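Local coordinates for Blr6230 protein (Bradyrhizobium diazoefficiens USDA 110, PDB 5NGG) that probably hydrolyses beta-lactam antibiotics as a subclass B3 metallo-beta-lactamase, using zinc ions held in its active site, at residues L68-K81 with N99-I113. Residues are numbered along the deposited sequence; the frame is centred on the assembly and turned at random.
With ZN (zinc ion), chain D; ZN (zinc ion), chain C.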
loop_
_atom_site.group_PDB
_atom_site.type_symbol
_atom_site.label_atom_id
_atom_site.label_comp_id
_atom_site.label_asym_id
_atom_site.label_seq_id
_atom_site.Cartn_x
_atom_site.Cartn_y
_atom_site.Cartn_z
ATOM N N LEU A 68 9.809 6.652 -3.106
ATOM C CA LEU A 68 8.562 6.926 -2.395
ATOM C C LEU A 68 7.621 5.771 -2.597
ATOM O O LEU A 68 7.321 5.401 -3.742
ATOM C CB LEU A 68 7.924 8.191 -2.961
ATOM C CG LEU A 68 6.620 8.631 -2.313
ATOM C CD1 LEU A 68 6.780 9.024 -0.864
ATOM C CD2 LEU A 68 6.046 9.791 -3.086
ATOM N N MET A 69 7.169 5.161 -1.494
ATOM C CA MET A 69 6.189 4.058 -1.513
ATOM C C MET A 69 4.827 4.642 -1.182
ATOM O O MET A 69 4.553 4.973 -0.028
ATOM C CB MET A 69 6.570 2.981 -0.504
ATOM C CG MET A 69 5.621 1.789 -0.492
ATOM S SD MET A 69 5.606 0.763 -1.979
ATOM C CE MET A 69 7.234 0.037 -1.887
ATOM N N ASP A 70 4.007 4.790 -2.227
ATOM C CA ASP A 70 2.632 5.298 -2.174
ATOM C C ASP A 70 2.572 6.794 -1.840
ATOM O O ASP A 70 3.577 7.460 -1.597
ATOM C CB ASP A 70 1.736 4.436 -1.255
ATOM C CG ASP A 70 1.456 3.066 -1.827
ATOM O OD1 ASP A 70 1.317 2.909 -3.067
ATOM O OD2 ASP A 70 1.326 2.125 -0.997
ATOM N N THR A 71 1.342 7.311 -1.932
ATOM C CA THR A 71 1.004 8.629 -1.389
ATOM C C THR A 71 -0.302 8.467 -0.575
ATOM O O THR A 71 -0.581 7.372 -0.089
ATOM C CB THR A 71 0.903 9.696 -2.503
ATOM O OG1 THR A 71 -0.067 9.294 -3.485
ATOM C CG2 THR A 71 2.256 9.952 -3.138
ATOM N N ALA A 72 -1.062 9.540 -0.363
ATOM C CA ALA A 72 -2.270 9.465 0.453
ATOM C C ALA A 72 -3.435 10.056 -0.337
ATOM O O ALA A 72 -3.391 10.077 -1.571
ATOM C CB ALA A 72 -2.034 10.122 1.817
ATOM N N MET A 73 -4.468 10.553 0.337
ATOM C CA MET A 73 -5.595 11.139 -0.365
ATOM C C MET A 73 -5.139 12.328 -1.199
ATOM O O MET A 73 -4.141 12.967 -0.853
ATOM C CB MET A 73 -6.683 11.589 0.606
ATOM C CG MET A 73 -7.419 10.459 1.312
ATOM S SD MET A 73 -8.521 9.532 0.227
ATOM C CE MET A 73 -9.889 10.677 0.081
ATOM N N PRO A 74 -5.878 12.680 -2.259
ATOM C CA PRO A 74 -5.492 13.819 -3.078
ATOM C C PRO A 74 -5.266 15.116 -2.280
ATOM O O PRO A 74 -4.372 15.895 -2.611
ATOM C CB PRO A 74 -6.636 13.931 -4.103
ATOM C CG PRO A 74 -7.099 12.526 -4.246
ATOM C CD PRO A 74 -6.981 11.917 -2.883
ATOM N N GLN A 75 -6.062 15.334 -1.232
ATOM C CA GLN A 75 -5.977 16.557 -0.424
ATOM C C GLN A 75 -4.782 16.581 0.536
ATOM O O GLN A 75 -4.487 17.614 1.135
ATOM C CB GLN A 75 -7.289 16.781 0.353
ATOM C CG GLN A 75 -7.754 15.618 1.223
ATOM C CD GLN A 75 -8.764 14.714 0.539
ATOM O OE1 GLN A 75 -8.551 14.248 -0.581
ATOM N NE2 GLN A 75 -9.867 14.448 1.222
ATOM N N SER A 76 -4.094 15.443 0.686
ATOM C CA SER A 76 -3.051 15.299 1.703
ATOM C C SER A 76 -1.613 15.385 1.195
ATOM O O SER A 76 -0.671 15.155 1.950
ATOM C CB SER A 76 -3.237 13.977 2.453
ATOM O OG SER A 76 -4.461 13.985 3.145
ATOM N N THR A 77 -1.434 15.705 -0.073
ATOM C CA THR A 77 -0.089 15.672 -0.662
ATOM C C THR A 77 0.860 16.638 0.028
ATOM O O THR A 77 2.028 16.292 0.252
ATOM C CB THR A 77 -0.159 15.910 -2.174
ATOM O OG1 THR A 77 -1.059 14.950 -2.726
ATOM C CG2 THR A 77 1.185 15.730 -2.859
ATOM N N GLY A 78 0.373 17.828 0.379
ATOM C CA GLY A 78 1.192 18.780 1.097
ATOM C C GLY A 78 1.688 18.273 2.433
ATOM O O GLY A 78 2.823 18.511 2.794
ATOM N N MET A 79 0.820 17.592 3.172
ATOM C CA MET A 79 1.178 16.959 4.431
ATOM C C MET A 79 2.295 15.922 4.248
ATOM O O MET A 79 3.236 15.865 5.019
ATOM C CB MET A 79 -0.031 16.311 5.101
ATOM C CG MET A 79 0.333 15.537 6.346
ATOM S SD MET A 79 -1.087 14.799 7.156
ATOM C CE MET A 79 -1.752 16.232 7.985
ATOM N N ILE A 80 2.160 15.059 3.250
ATOM C CA ILE A 80 3.189 14.068 2.983
ATOM C C ILE A 80 4.519 14.752 2.669
ATOM O O ILE A 80 5.557 14.361 3.203
ATOM C CB ILE A 80 2.761 13.113 1.841
ATOM C CG1 ILE A 80 1.440 12.371 2.147
ATOM C CG2 ILE A 80 3.867 12.119 1.534
ATOM C CD1 ILE A 80 1.337 11.673 3.488
ATOM N N LYS A 81 4.491 15.764 1.807
ATOM C CA LYS A 81 5.716 16.474 1.449
ATOM C C LYS A 81 6.336 17.113 2.702
ATOM O O LYS A 81 7.572 17.110 2.876
ATOM C CB LYS A 81 5.427 17.499 0.336
ATOM C CG LYS A 81 5.146 16.866 -1.023
ATOM C CD LYS A 81 5.231 17.820 -2.201
ATOM C CE LYS A 81 4.052 18.736 -2.278
ATOM N NZ LYS A 81 4.086 19.555 -3.526
ATOM N N ASN A 99 3.925 1.925 -6.307
ATOM C CA ASN A 99 2.553 1.797 -5.824
ATOM C C ASN A 99 2.292 0.377 -5.360
ATOM O O ASN A 99 2.689 -0.584 -6.033
ATOM C CB ASN A 99 1.597 2.165 -6.962
ATOM C CG ASN A 99 0.094 2.277 -6.572
ATOM O OD1 ASN A 99 -0.753 1.970 -7.414
ATOM N ND2 ASN A 99 -0.243 2.772 -5.391
ATOM N N THR A 100 1.567 0.255 -4.253
ATOM C CA THR A 100 0.995 -1.034 -3.837
ATOM C C THR A 100 -0.275 -1.320 -4.648
ATOM O O THR A 100 -0.412 -2.363 -5.283
ATOM C CB THR A 100 0.637 -1.066 -2.340
ATOM O OG1 THR A 100 -0.152 0.081 -2.001
ATOM C CG2 THR A 100 1.901 -1.176 -1.488
ATOM N N HIS A 101 -1.227 -0.393 -4.644
ATOM C CA HIS A 101 -2.449 -0.597 -5.442
ATOM C C HIS A 101 -3.117 0.733 -5.746
ATOM O O HIS A 101 -2.963 1.718 -5.032
ATOM C CB HIS A 101 -3.419 -1.579 -4.780
ATOM C CG HIS A 101 -4.170 -1.001 -3.627
ATOM N ND1 HIS A 101 -3.781 -1.142 -2.310
ATOM C CD2 HIS A 101 -5.349 -0.342 -3.592
ATOM C CE1 HIS A 101 -4.662 -0.549 -1.523
ATOM N NE2 HIS A 101 -5.615 -0.030 -2.276
ATOM N N ALA A 102 -3.888 0.731 -6.824
ATOM C CA ALA A 102 -4.327 1.965 -7.470
ATOM C C ALA A 102 -5.716 2.428 -7.015
ATOM O O ALA A 102 -6.641 2.477 -7.809
ATOM C CB ALA A 102 -4.282 1.771 -8.971
ATOM N N HIS A 103 -5.847 2.792 -5.743
ATOM C CA HIS A 103 -7.016 3.481 -5.196
ATOM C C HIS A 103 -6.604 4.858 -4.705
ATOM O O HIS A 103 -5.450 5.055 -4.310
ATOM C CB HIS A 103 -7.635 2.710 -4.026
ATOM C CG HIS A 103 -8.284 1.431 -4.409
ATOM N ND1 HIS A 103 -8.490 0.432 -3.494
ATOM C CD2 HIS A 103 -8.803 1.000 -5.585
ATOM C CE1 HIS A 103 -9.116 -0.567 -4.086
ATOM N NE2 HIS A 103 -9.316 -0.250 -5.356
ATOM N N LEU A 104 -7.553 5.793 -4.735
ATOM C CA LEU A 104 -7.257 7.214 -4.471
ATOM C C LEU A 104 -6.595 7.503 -3.132
ATOM O O LEU A 104 -5.898 8.489 -3.019
ATOM C CB LEU A 104 -8.499 8.084 -4.603
ATOM C CG LEU A 104 -9.473 8.181 -3.439
ATOM C CD1 LEU A 104 -10.415 9.372 -3.630
ATOM C CD2 LEU A 104 -10.250 6.900 -3.266
ATOM N N ASP A 105 -6.828 6.659 -2.116
ATOM C CA ASP A 105 -6.206 6.864 -0.821
ATOM C C ASP A 105 -4.720 6.528 -0.803
ATOM O O ASP A 105 -4.038 6.833 0.187
ATOM C CB ASP A 105 -6.979 6.149 0.304
ATOM C CG ASP A 105 -7.214 4.660 0.097
ATOM O OD1 ASP A 105 -7.508 4.226 -1.051
ATOM O OD2 ASP A 105 -7.123 3.953 1.146
ATOM N N HIS A 106 -4.213 5.943 -1.894
ATOM C CA HIS A 106 -2.787 5.643 -2.044
ATOM C C HIS A 106 -2.142 6.331 -3.246
ATOM O O HIS A 106 -0.918 6.397 -3.326
ATOM C CB HIS A 106 -2.569 4.136 -2.121
ATOM C CG HIS A 106 -3.274 3.411 -1.012
ATOM N ND1 HIS A 106 -2.894 3.540 0.306
ATOM C CD2 HIS A 106 -4.420 2.702 -1.000
ATOM C CE1 HIS A 106 -3.767 2.914 1.073
ATOM N NE2 HIS A 106 -4.705 2.380 0.301
ATOM N N THR A 107 -2.946 6.841 -4.176
ATOM C CA THR A 107 -2.437 7.410 -5.434
ATOM C C THR A 107 -2.655 8.902 -5.565
ATOM O O THR A 107 -2.284 9.495 -6.578
ATOM C CB THR A 107 -3.167 6.775 -6.622
ATOM O OG1 THR A 107 -4.548 7.123 -6.483
ATOM C CG2 THR A 107 -3.032 5.268 -6.680
ATOM N N GLY A 108 -3.264 9.512 -4.550
ATOM C CA GLY A 108 -3.735 10.882 -4.648
ATOM C C GLY A 108 -2.674 11.921 -4.918
ATOM O O GLY A 108 -2.999 12.990 -5.431
ATOM N N GLY A 109 -1.427 11.626 -4.561
ATOM C CA GLY A 109 -0.317 12.547 -4.783
ATOM C C GLY A 109 0.621 12.186 -5.918
ATOM O O GLY A 109 1.618 12.899 -6.125
ATOM N N PHE A 110 0.332 11.095 -6.646
ATOM C CA PHE A 110 1.283 10.654 -7.664
ATOM C C PHE A 110 1.506 11.671 -8.790
ATOM O O PHE A 110 2.655 11.949 -9.151
ATOM C CB PHE A 110 0.853 9.326 -8.300
ATOM C CG PHE A 110 1.037 8.095 -7.426
ATOM C CD1 PHE A 110 1.775 8.085 -6.262
ATOM C CD2 PHE A 110 0.486 6.893 -7.842
ATOM C CE1 PHE A 110 1.936 6.913 -5.526
ATOM C CE2 PHE A 110 0.660 5.733 -7.118
ATOM C CZ PHE A 110 1.395 5.739 -5.966
ATOM N N ALA A 111 0.428 12.181 -9.389
ATOM C CA ALA A 111 0.604 13.105 -10.502
ATOM C C ALA A 111 1.407 14.334 -10.079
ATOM O O ALA A 111 2.312 14.811 -10.809
ATOM C CB ALA A 111 -0.744 13.498 -11.074
ATOM N N GLU A 112 1.096 14.846 -8.889
ATOM C CA GLU A 112 1.759 16.038 -8.381
ATOM C C GLU A 112 3.236 15.788 -8.122
ATOM O O GLU A 112 4.107 16.571 -8.546
ATOM C CB GLU A 112 1.082 16.517 -7.110
ATOM C CG GLU A 112 1.756 17.709 -6.467
ATOM C CD GLU A 112 0.952 18.349 -5.371
ATOM O OE1 GLU A 112 -0.294 18.244 -5.377
ATOM O OE2 GLU A 112 1.563 19.022 -4.518
ATOM N N ILE A 113 3.530 14.716 -7.398
ATOM C CA ILE A 113 4.919 14.450 -7.050
ATOM C C ILE A 113 5.731 14.084 -8.301
ATOM O O ILE A 113 6.879 14.507 -8.429
ATOM C CB ILE A 113 5.042 13.437 -5.888
ATOM C CG1 ILE A 113 4.561 14.120 -4.596
ATOM C CG2 ILE A 113 6.483 12.957 -5.715
ATOM C CD1 ILE A 113 4.308 13.202 -3.423
HETATM ZN ZN ZN D . -7.573 0.184 -1.655
HETATM ZN ZN ZN C . -6.542 1.909 1.093
HETATM O O HOH W 1 -0.573 4.822 0.956
HETATM O O HOH W 2 -1.768 15.908 -5.353
HETATM O O HOH W 3 -7.859 1.562 -0.451
#
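Asp70 grips the start of 99-113, the HxHxDH zinc-binding segment of the metallo-beta-lactamase fold, where it follows strand 94-98, and illustrates how a second shell positions metal ligands. Its OD1 accepts from Thr100 N (2.9 Å, on the syn side) and from Asn99 ND2, the latter nearly in line with the C-O bond, with the carboxylate and amide planes 81° apart. OD2 takes the hydroxyl of Thr100 OG1 at 2.7 Å, so three bonds fix the rotation of this buried carboxylate. Asn99 ND2 also donates to His101 O, which probably steadies the turn carrying the zinc ligands.

Next along the chain, Thr71 clasps the backbone behind His106. Its N and OG1 both donate to His106 O from one face of that carbonyl, OG1 lying 54° out of its plane. With chi1 at 57°, OG1 sits between N and the carbonyl carbon, where it also accepts from Gly109 N (2.9 Å), while CG2 packs on Phe110 CD1 and Ile113 CD1. Gly108 packs against Pro74.

His101 and His103 hold one zinc, Asp105 and His106 the other, with His177 and His242 as respective further protein ligands and a water bridging the metals. Farther out, Lys81 NZ forms salt bridges with Glu116 and the anti lone pair of Glu112 OE2; these three can bind another zinc, absent here. A second water joins Thr71 O to His106 ND1, accepting from ND1 at 2.7 Å in the ring plane.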